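Local structure of endo-1,4-beta-xylanase C (Paenibacillus barcinonensis, 4XUR) at residues T75-P88 / I162-T174. The protein hydrolyses internal beta-1,4 linkages of xylan in its catalytic domain, while the CBM22 module described here binds xylan chains and carries a calcium site. Sequence-based numbering, arbitrary orientation.
Sequences TVHISFWAMYDEGP and IPFYVDDVQITAT. With CA (calcium ion), chain G.
M83 and Y165 face each other in a hydrogen-bonded pair of two antiparallel strands, 75-83 and 164-173. Their side chains lie side by side, and M83 CE is 3.8 Å from Y165 CD1. Bends at chi2 (-87°) and chi3 bring the end of the M83 chain beside the ring, and its SD sits 5.0 Å from the Y165 ring centroid, an oblique Met-aromatic contact. M83 O lies at the ring edge, in its plane, and also accepts a nearly straight bond from Y165 N (2.7 Å).

Paired backbone bonds recur at H77 with T172, S79 with Q170 and W81 with D167. D168 and V169 form a G1 beta bulge opposite strand 16-18, and between the last two pairs the register against 75-83 slips by one residue. D168 takes the left-handed conformation (phi 53°, psi 50°) expected at the first position of a G1 bulge. Its CB meets W81 CD1 at 3.7 Å. A water bridges D168 O and S79 OG.

I78 and I171 run alongside each other, CG1 to CG1 3.8 Å. F80 CB packs on V169 CG2. F80 CE2 lies 3.8 Å from V166 CG1. At the end of the modelled chain, T174 OG1 donates to T75 O from above the carbonyl plane.

D167 binds calcium through both carboxylate oxygens; D19, E21, S46 and R48 also bind it. The backbone N of H44 is hydrogen-bonded to D167 OD2, and the H44 ring stacks with that of W81. Y165 OH is hydrogen-bonded to K51 NZ.

Strand 75-83 is flanked on its other edge by strand 124-131, and strand 164-173 by strands 16-18 and 48-53. I78, F80, F164 and V169 pack against strand 139-147 of the second sheet, across the interior of the CBM22 beta-sandwich.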
ATOM      1  N   THR A  75       3.451  14.020 -12.651  1.00  9.18           N
ATOM      2  CA  THR A  75       3.791  12.603 -12.623  1.00  9.38           C
ATOM      3  C   THR A  75       4.872  12.427 -11.500  1.00  9.53           C
ATOM      4  O   THR A  75       5.812  13.252 -11.360  1.00  9.25           O
ATOM      5  CB  THR A  75       4.369  12.171 -13.972  1.00  9.11           C
ATOM      6  OG1 THR A  75       3.373  12.398 -14.969  1.00 10.68           O
ATOM      7  CG2 THR A  75       4.776  10.718 -13.975  1.00  9.46           C
ATOM      8  N   VAL A  76       4.689  11.429 -10.671  1.00  9.19           N
ATOM      9  CA  VAL A  76       5.553  11.146  -9.578  1.00  9.15           C
ATOM     10  C   VAL A  76       5.956   9.658  -9.617  1.00  9.54           C
ATOM     11  O   VAL A  76       5.335   8.880 -10.286  1.00  9.98           O
ATOM     12  CB  VAL A  76       4.952  11.582  -8.223  1.00  8.76           C
ATOM     13  CG1 VAL A  76       4.687  13.062  -8.198  1.00  9.41           C
ATOM     14  CG2 VAL A  76       3.648  10.845  -7.900  1.00  8.69           C
ATOM     15  N   HIS A  77       7.043   9.308  -8.913  1.00  9.81           N
ATOM     16  CA  HIS A  77       7.472   7.916  -8.826  1.00 10.09           C
ATOM     17  C   HIS A  77       7.212   7.389  -7.428  1.00 10.13           C
ATOM     18  O   HIS A  77       7.645   8.012  -6.468  1.00 10.08           O
ATOM     19  CB  HIS A  77       8.958   7.779  -9.171  1.00 10.37           C
ATOM     20  CG  HIS A  77       9.374   6.364  -9.431  1.00 10.36           C
ATOM     21  ND1 HIS A  77       8.973   5.670 -10.538  1.00 12.32           N
ATOM     22  CD2 HIS A  77      10.178   5.524  -8.724  1.00 12.13           C
ATOM     23  CE1 HIS A  77       9.497   4.446 -10.514  1.00 11.92           C
ATOM     24  NE2 HIS A  77      10.230   4.339  -9.426  1.00 12.00           N
ATOM     25  N   ILE A  78       6.456   6.296  -7.338  1.00 10.21           N
ATOM     26  CA  ILE A  78       6.188   5.656  -6.047  1.00 10.47           C
ATOM     27  C   ILE A  78       6.878   4.318  -5.966  1.00 10.97           C
ATOM     28  O   ILE A  78       6.800   3.476  -6.893  1.00 10.02           O
ATOM     29  CB  ILE A  78       4.692   5.453  -5.777  1.00 11.16           C
ATOM     30  CG1 ILE A  78       3.965   6.764  -5.878  1.00 12.65           C
ATOM     31  CG2 ILE A  78       4.498   4.811  -4.414  1.00 11.92           C
ATOM     32  CD1 ILE A  78       2.558   6.771  -5.248  1.00 13.04           C
ATOM     33  N   SER A  79       7.472   4.089  -4.830  1.00 11.45           N
ATOM     34  CA  SER A  79       8.061   2.755  -4.498  1.00 11.00           C
ATOM     35  C   SER A  79       7.874   2.362  -3.059  1.00 11.66           C
ATOM     36  O   SER A  79       7.619   3.177  -2.186  1.00 11.54           O
ATOM     37  CB  SER A  79       9.542   2.776  -4.804  1.00 11.76           C
ATOM     38  OG  SER A  79      10.231   3.734  -3.968  1.00 11.75           O
ATOM     39  N   PHE A  80       7.978   1.034  -2.817  1.00 11.56           N
ATOM     40  CA  PHE A  80       7.984   0.478  -1.455  1.00 11.14           C
ATOM     41  C   PHE A  80       8.488  -0.941  -1.484  1.00 11.43           C
ATOM     42  O   PHE A  80       8.494  -1.548  -2.515  1.00 11.70           O
ATOM     43  CB  PHE A  80       6.614   0.556  -0.762  1.00  9.78           C
ATOM     44  CG  PHE A  80       5.537  -0.350  -1.304  1.00 11.38           C
ATOM     45  CD1 PHE A  80       4.654   0.100  -2.297  1.00 10.61           C
ATOM     46  CD2 PHE A  80       5.298  -1.618  -0.735  1.00 10.70           C
ATOM     47  CE1 PHE A  80       3.584  -0.699  -2.725  1.00 10.80           C
ATOM     48  CE2 PHE A  80       4.263  -2.420  -1.176  1.00 11.03           C
ATOM     49  CZ  PHE A  80       3.405  -1.952  -2.164  1.00 10.64           C
ATOM     50  N   TRP A  81       8.888  -1.436  -0.304  1.00 11.44           N
ATOM     51  CA  TRP A  81       9.355  -2.829  -0.126  1.00 11.86           C
ATOM     52  C   TRP A  81       8.363  -3.589   0.635  1.00 11.74           C
ATOM     53  O   TRP A  81       7.758  -3.066   1.585  1.00 12.38           O
ATOM     54  CB  TRP A  81      10.684  -2.835   0.591  1.00 10.81           C
ATOM     55  CG  TRP A  81      11.802  -2.212  -0.238  1.00 11.92           C
ATOM     56  CD1 TRP A  81      12.053  -0.894  -0.391  1.00 12.90           C
ATOM     57  CD2 TRP A  81      12.829  -2.901  -0.955  1.00 13.74           C
ATOM     58  NE1 TRP A  81      13.108  -0.693  -1.225  1.00 13.47           N
ATOM     59  CE2 TRP A  81      13.602  -1.911  -1.608  1.00 13.98           C
ATOM     60  CE3 TRP A  81      13.092  -4.234  -1.209  1.00 13.38           C
ATOM     61  CZ2 TRP A  81      14.706  -2.237  -2.397  1.00 14.62           C
ATOM     62  CZ3 TRP A  81      14.190  -4.548  -2.004  1.00 14.43           C
ATOM     63  CH2 TRP A  81      14.947  -3.562  -2.612  1.00 12.93           C
ATOM     64  N   ALA A  82       8.159  -4.844   0.250  1.00 12.16           N
ATOM     65  CA  ALA A  82       7.155  -5.695   0.896  1.00 12.61           C
ATOM     66  C   ALA A  82       7.741  -7.055   1.150  1.00 13.25           C
ATOM     67  O   ALA A  82       8.670  -7.479   0.412  1.00 13.35           O
ATOM     68  CB  ALA A  82       5.900  -5.800   0.047  1.00 12.23           C
ATOM     69  N   MET A  83       7.218  -7.721   2.185  1.00 13.36           N
ATOM     70  CA  MET A  83       7.646  -9.093   2.592  1.00 14.56           C
ATOM     71  C   MET A  83       6.495  -9.814   3.278  1.00 15.08           C
ATOM     72  O   MET A  83       5.693  -9.203   3.966  1.00 13.87           O
ATOM     73  CB  MET A  83       8.901  -9.013   3.463  1.00 14.54           C
ATOM     74  CG  MET A  83       9.553 -10.377   3.802  1.00 16.42           C
ATOM     75  SD  MET A  83       8.846 -11.147   5.275  1.00 17.06           S
ATOM     76  CE  MET A  83       9.690 -10.201   6.528  1.00 18.59           C
ATOM     77  N   TYR A  84       6.465 -11.172   3.107  1.00 15.74           N
ATOM     78  CA  TYR A  84       5.571 -12.037   3.874  1.00 17.24           C
ATOM     79  C   TYR A  84       6.404 -13.263   4.354  1.00 17.19           C
ATOM     80  O   TYR A  84       7.292 -13.659   3.704  1.00 16.78           O
ATOM     81  CB  TYR A  84       4.352 -12.440   3.030  1.00 16.62           C
ATOM     82  CG  TYR A  84       4.550 -13.559   2.009  1.00 17.36           C
ATOM     83  CD1 TYR A  84       5.170 -13.311   0.771  1.00 17.81           C
ATOM     84  CD2 TYR A  84       4.176 -14.857   2.310  1.00 17.43           C
ATOM     85  CE1 TYR A  84       5.316 -14.304  -0.178  1.00 18.20           C
ATOM     86  CE2 TYR A  84       4.341 -15.878   1.360  1.00 17.03           C
ATOM     87  CZ  TYR A  84       4.960 -15.637   0.184  1.00 17.73           C
ATOM     88  OH  TYR A  84       5.128 -16.655  -0.735  1.00 17.18           O
ATOM     89  N   ASP A  85       6.052 -13.778   5.527  1.00 19.09           N
ATOM     90  CA  ASP A  85       6.787 -14.948   6.075  1.00 21.04           C
ATOM     91  C   ASP A  85       5.871 -16.070   6.668  1.00 24.50           C
ATOM     92  O   ASP A  85       6.280 -16.743   7.599  1.00 26.64           O
ATOM     93  CB  ASP A  85       7.871 -14.476   7.076  1.00 21.98           C
ATOM     94  CG  ASP A  85       7.328 -13.767   8.304  1.00 24.57           C
ATOM     95  OD1 ASP A  85       6.134 -13.975   8.685  1.00 26.79           O
ATOM     96  OD2 ASP A  85       8.102 -12.990   8.933  1.00 21.84           O
ATOM     97  N   GLU A  86       4.704 -16.278   6.066  1.00 26.01           N
ATOM     98  CA  GLU A  86       3.898 -17.482   6.298  1.00 28.05           C
ATOM     99  C   GLU A  86       3.012 -17.841   5.117  1.00 28.91           C
ATOM    100  O   GLU A  86       2.610 -16.993   4.340  1.00 29.05           O
ATOM    101  CB  GLU A  86       3.120 -17.366   7.618  1.00 31.46           C
ATOM    102  CG  GLU A  86       1.978 -16.400   7.628  1.00 31.20           C
ATOM    103  CD  GLU A  86       1.232 -16.380   8.944  1.00 34.46           C
ATOM    104  OE1 GLU A  86       1.856 -16.089   9.996  1.00 32.69           O
ATOM    105  OE2 GLU A  86       0.014 -16.632   8.913  1.00 30.68           O
ATOM    106  N   GLY A  87       2.690 -19.114   4.967  1.00 29.77           N
ATOM    107  CA  GLY A  87       1.768 -19.544   3.931  1.00 30.23           C
ATOM    108  C   GLY A  87       2.456 -20.086   2.665  1.00 28.56           C
ATOM    109  O   GLY A  87       3.407 -20.864   2.775  1.00 28.49           O
ATOM    110  N   PRO A  88       2.021 -19.648   1.467  1.00 26.00           N
ATOM    111  CA  PRO A  88       2.499 -20.255   0.255  1.00 28.94           C
ATOM    112  C   PRO A  88       3.957 -19.937   0.004  1.00 27.95           C
ATOM    113  O   PRO A  88       4.564 -19.130   0.731  1.00 31.11           O
ATOM    114  CB  PRO A  88       1.642 -19.608  -0.841  1.00 30.40           C
ATOM    115  CG  PRO A  88       1.271 -18.255  -0.255  1.00 26.91           C
ATOM    116  CD  PRO A  88       1.078 -18.544   1.213  1.00 27.71           C
ATOM    117  N   ILE A 162      -2.955 -13.749   3.658  1.00 15.27           N
ATOM    118  CA  ILE A 162      -1.842 -13.824   4.523  1.00 15.78           C
ATOM    119  C   ILE A 162      -1.393 -12.445   5.025  1.00 16.80           C
ATOM    120  O   ILE A 162      -1.534 -11.435   4.308  1.00 16.31           O
ATOM    121  CB  ILE A 162      -0.598 -14.516   3.869  1.00 16.56           C
ATOM    122  CG1 ILE A 162      -0.249 -13.841   2.549  1.00 16.43           C
ATOM    123  CG2 ILE A 162      -0.846 -15.996   3.709  1.00 15.47           C
ATOM    124  CD1 ILE A 162       1.230 -13.657   2.397  1.00 18.69           C
ATOM    125  N   PRO A 163      -0.861 -12.369   6.275  1.00 15.34           N
ATOM    126  CA  PRO A 163      -0.292 -11.111   6.748  1.00 14.81           C
ATOM    127  C   PRO A 163       0.974 -10.755   5.989  1.00 14.00           C
ATOM    128  O   PRO A 163       1.634 -11.644   5.422  1.00 14.36           O
ATOM    129  CB  PRO A 163       0.050 -11.400   8.216  1.00 14.79           C
ATOM    130  CG  PRO A 163       0.346 -12.878   8.226  1.00 15.33           C
ATOM    131  CD  PRO A 163      -0.594 -13.499   7.211  1.00 16.92           C
ATOM    132  N   PHE A 164       1.330  -9.470   5.932  1.00 14.34           N
ATOM    133  CA  PHE A 164       2.533  -9.047   5.251  1.00 13.40           C
ATOM    134  C   PHE A 164       3.024  -7.675   5.765  1.00 13.53           C
ATOM    135  O   PHE A 164       2.306  -6.967   6.424  1.00 11.88           O
ATOM    136  CB  PHE A 164       2.374  -9.019   3.720  1.00 14.22           C
ATOM    137  CG  PHE A 164       1.381  -7.998   3.199  1.00 14.05           C
ATOM    138  CD1 PHE A 164       1.759  -6.707   3.014  1.00 14.11           C
ATOM    139  CD2 PHE A 164       0.093  -8.377   2.908  1.00 13.57           C
ATOM    140  CE1 PHE A 164       0.835  -5.781   2.540  1.00 14.41           C
ATOM    141  CE2 PHE A 164      -0.822  -7.468   2.395  1.00 14.55           C
ATOM    142  CZ  PHE A 164      -0.416  -6.159   2.231  1.00 14.13           C
ATOM    143  N   TYR A 165       4.278  -7.415   5.466  1.00 12.75           N
ATOM    144  CA  TYR A 165       5.031  -6.238   5.917  1.00 13.42           C
ATOM    145  C   TYR A 165       5.283  -5.318   4.757  1.00 12.48           C
ATOM    146  O   TYR A 165       5.513  -5.780   3.654  1.00 12.16           O
ATOM    147  CB  TYR A 165       6.411  -6.652   6.491  1.00 14.51           C
ATOM    148  CG  TYR A 165       6.292  -7.685   7.620  1.00 14.58           C
ATOM    149  CD1 TYR A 165       6.160  -9.051   7.319  1.00 14.81           C
ATOM    150  CD2 TYR A 165       6.220  -7.264   8.943  1.00 15.77           C
ATOM    151  CE1 TYR A 165       6.032 -10.008   8.368  1.00 16.56           C
ATOM    152  CE2 TYR A 165       6.068  -8.179   9.991  1.00 15.59           C
ATOM    153  CZ  TYR A 165       6.004  -9.557   9.673  1.00 15.74           C
ATOM    154  OH  TYR A 165       5.851 -10.470  10.693  1.00 16.50           O
ATOM    155  N   VAL A 166       5.235  -4.007   5.011  1.00 12.12           N
ATOM    156  CA  VAL A 166       5.805  -3.033   4.075  1.00 12.55           C
ATOM    157  C   VAL A 166       6.793  -2.092   4.778  1.00 11.50           C
ATOM    158  O   VAL A 166       6.691  -1.915   5.991  1.00 12.39           O
ATOM    159  CB  VAL A 166       4.751  -2.124   3.359  1.00 11.67           C
ATOM    160  CG1 VAL A 166       3.764  -2.979   2.557  1.00 12.00           C
ATOM    161  CG2 VAL A 166       4.005  -1.241   4.327  1.00 11.88           C
ATOM    162  N   ASP A 167       7.736  -1.563   4.034  1.00 11.36           N
ATOM    163  CA  ASP A 167       8.784  -0.676   4.558  1.00 11.99           C
ATOM    164  C   ASP A 167       9.355   0.210   3.447  1.00 11.75           C
ATOM    165  O   ASP A 167       9.161  -0.043   2.261  1.00 11.95           O
ATOM    166  CB  ASP A 167       9.917  -1.522   5.200  1.00 11.34           C
ATOM    167  CG  ASP A 167      10.714  -0.794   6.236  1.00 11.67           C
ATOM    168  OD1 ASP A 167      10.370   0.343   6.678  1.00 10.05           O
ATOM    169  OD2 ASP A 167      11.711  -1.417   6.675  1.00 10.54           O
ATOM    170  N   ASP A 168      10.045   1.276   3.845  1.00 13.11           N
ATOM    171  CA  ASP A 168      10.805   2.141   2.922  1.00 13.51           C
ATOM    172  C   ASP A 168       9.939   2.652   1.737  1.00 12.29           C
ATOM    173  O   ASP A 168      10.324   2.520   0.558  1.00 12.43           O
ATOM    174  CB  ASP A 168      12.083   1.445   2.434  1.00 14.34           C
ATOM    175  CG  ASP A 168      13.153   1.340   3.531  1.00 14.45           C
ATOM    176  OD1 ASP A 168      13.120   2.128   4.537  1.00 14.14           O
ATOM    177  OD2 ASP A 168      14.023   0.437   3.409  1.00 15.53           O
ATOM    178  N   VAL A 169       8.786   3.195   2.076  1.00 11.94           N
ATOM    179  CA  VAL A 169       7.849   3.767   1.107  1.00 12.70           C
ATOM    180  C   VAL A 169       8.388   5.149   0.757  1.00 13.79           C
ATOM    181  O   VAL A 169       8.736   5.938   1.655  1.00 14.44           O
ATOM    182  CB  VAL A 169       6.447   3.948   1.702  1.00 12.76           C
ATOM    183  CG1 VAL A 169       5.538   4.514   0.638  1.00 11.76           C
ATOM    184  CG2 VAL A 169       5.884   2.623   2.195  1.00 12.86           C
ATOM    185  N   GLN A 170       8.503   5.423  -0.532  1.00 14.33           N
ATOM    186  CA  GLN A 170       9.030   6.673  -0.988  1.00 13.73           C
ATOM    187  C   GLN A 170       8.270   7.150  -2.201  1.00 13.71           C
ATOM    188  O   GLN A 170       7.920   6.366  -3.076  1.00 12.98           O
ATOM    189  CB  GLN A 170      10.511   6.504  -1.293  1.00 15.07           C
ATOM    190  CG  GLN A 170      11.245   7.795  -1.614  1.00 17.31           C
ATOM    191  CD  GLN A 170      12.777   7.601  -1.615  1.00 19.28           C
ATOM    192  OE1 GLN A 170      13.358   7.368  -0.582  1.00 23.11           O
ATOM    193  NE2 GLN A 170      13.408   7.695  -2.793  1.00 22.10           N
ATOM    194  N   ILE A 171       8.017   8.477  -2.269  1.00 12.11           N
ATOM    195  CA  ILE A 171       7.524   9.077  -3.490  1.00 11.96           C
ATOM    196  C   ILE A 171       8.494  10.209  -3.937  1.00 12.08           C
ATOM    197  O   ILE A 171       8.940  10.964  -3.118  1.00 11.57           O
ATOM    198  CB  ILE A 171       6.144   9.735  -3.302  1.00 12.49           C
ATOM    199  CG1 ILE A 171       5.130   8.685  -2.776  1.00 12.32           C
ATOM    200  CG2 ILE A 171       5.667  10.332  -4.586  1.00 11.41           C
ATOM    201  CD1 ILE A 171       3.707   9.170  -2.475  1.00 13.24           C
ATOM    202  N   THR A 172       8.806  10.294  -5.203  1.00 13.14           N
ATOM    203  CA  THR A 172       9.763  11.228  -5.661  1.00 14.86           C
ATOM    204  C   THR A 172       9.284  11.921  -6.909  1.00 14.40           C
ATOM    205  O   THR A 172       8.504  11.414  -7.644  1.00 13.84           O
ATOM    206  CB  THR A 172      11.135  10.544  -5.869  1.00 15.64           C
ATOM    207  OG1 THR A 172      10.955   9.417  -6.704  1.00 16.68           O
ATOM    208  CG2 THR A 172      11.732  10.062  -4.520  1.00 15.41           C
ATOM    209  N   ALA A 173       9.779  13.149  -7.078  1.00 14.34           N
ATOM    210  CA  ALA A 173       9.549  13.937  -8.280  1.00 15.33           C
ATOM    211  C   ALA A 173      10.235  13.394  -9.505  1.00 15.71           C
ATOM    212  O   ALA A 173      11.240  12.679  -9.389  1.00 15.40           O
ATOM    213  CB  ALA A 173      10.087  15.366  -8.013  1.00 16.21           C
ATOM    214  N   THR A 174       9.695  13.732 -10.663  1.00 18.11           N
ATOM    215  CA  THR A 174      10.173  13.274 -11.966  1.00 18.32           C
ATOM    216  C   THR A 174      10.353  14.468 -12.918  1.00 20.86           C
ATOM    217  O   THR A 174       9.918  15.613 -12.560  1.00 24.64           O
ATOM    218  CB  THR A 174       9.182  12.333 -12.691  1.00 17.70           C
ATOM    219  OG1 THR A 174       7.996  13.057 -13.065  1.00 17.87           O
ATOM    220  CG2 THR A 174       8.817  11.151 -11.813  1.00 20.22           C
TER
HETATM  221 CA    CA G1005      12.128   0.365   8.419  1.00 16.43          CA
HETATM  222  O   HOH W   1       7.110  15.406 -10.324  1.00 16.86           O
HETATM  223  O   HOH W   2      11.549   2.502  -1.774  1.00 16.05           O
HETATM  224  O   HOH W   3      13.657   1.311   7.148  1.00 16.82           O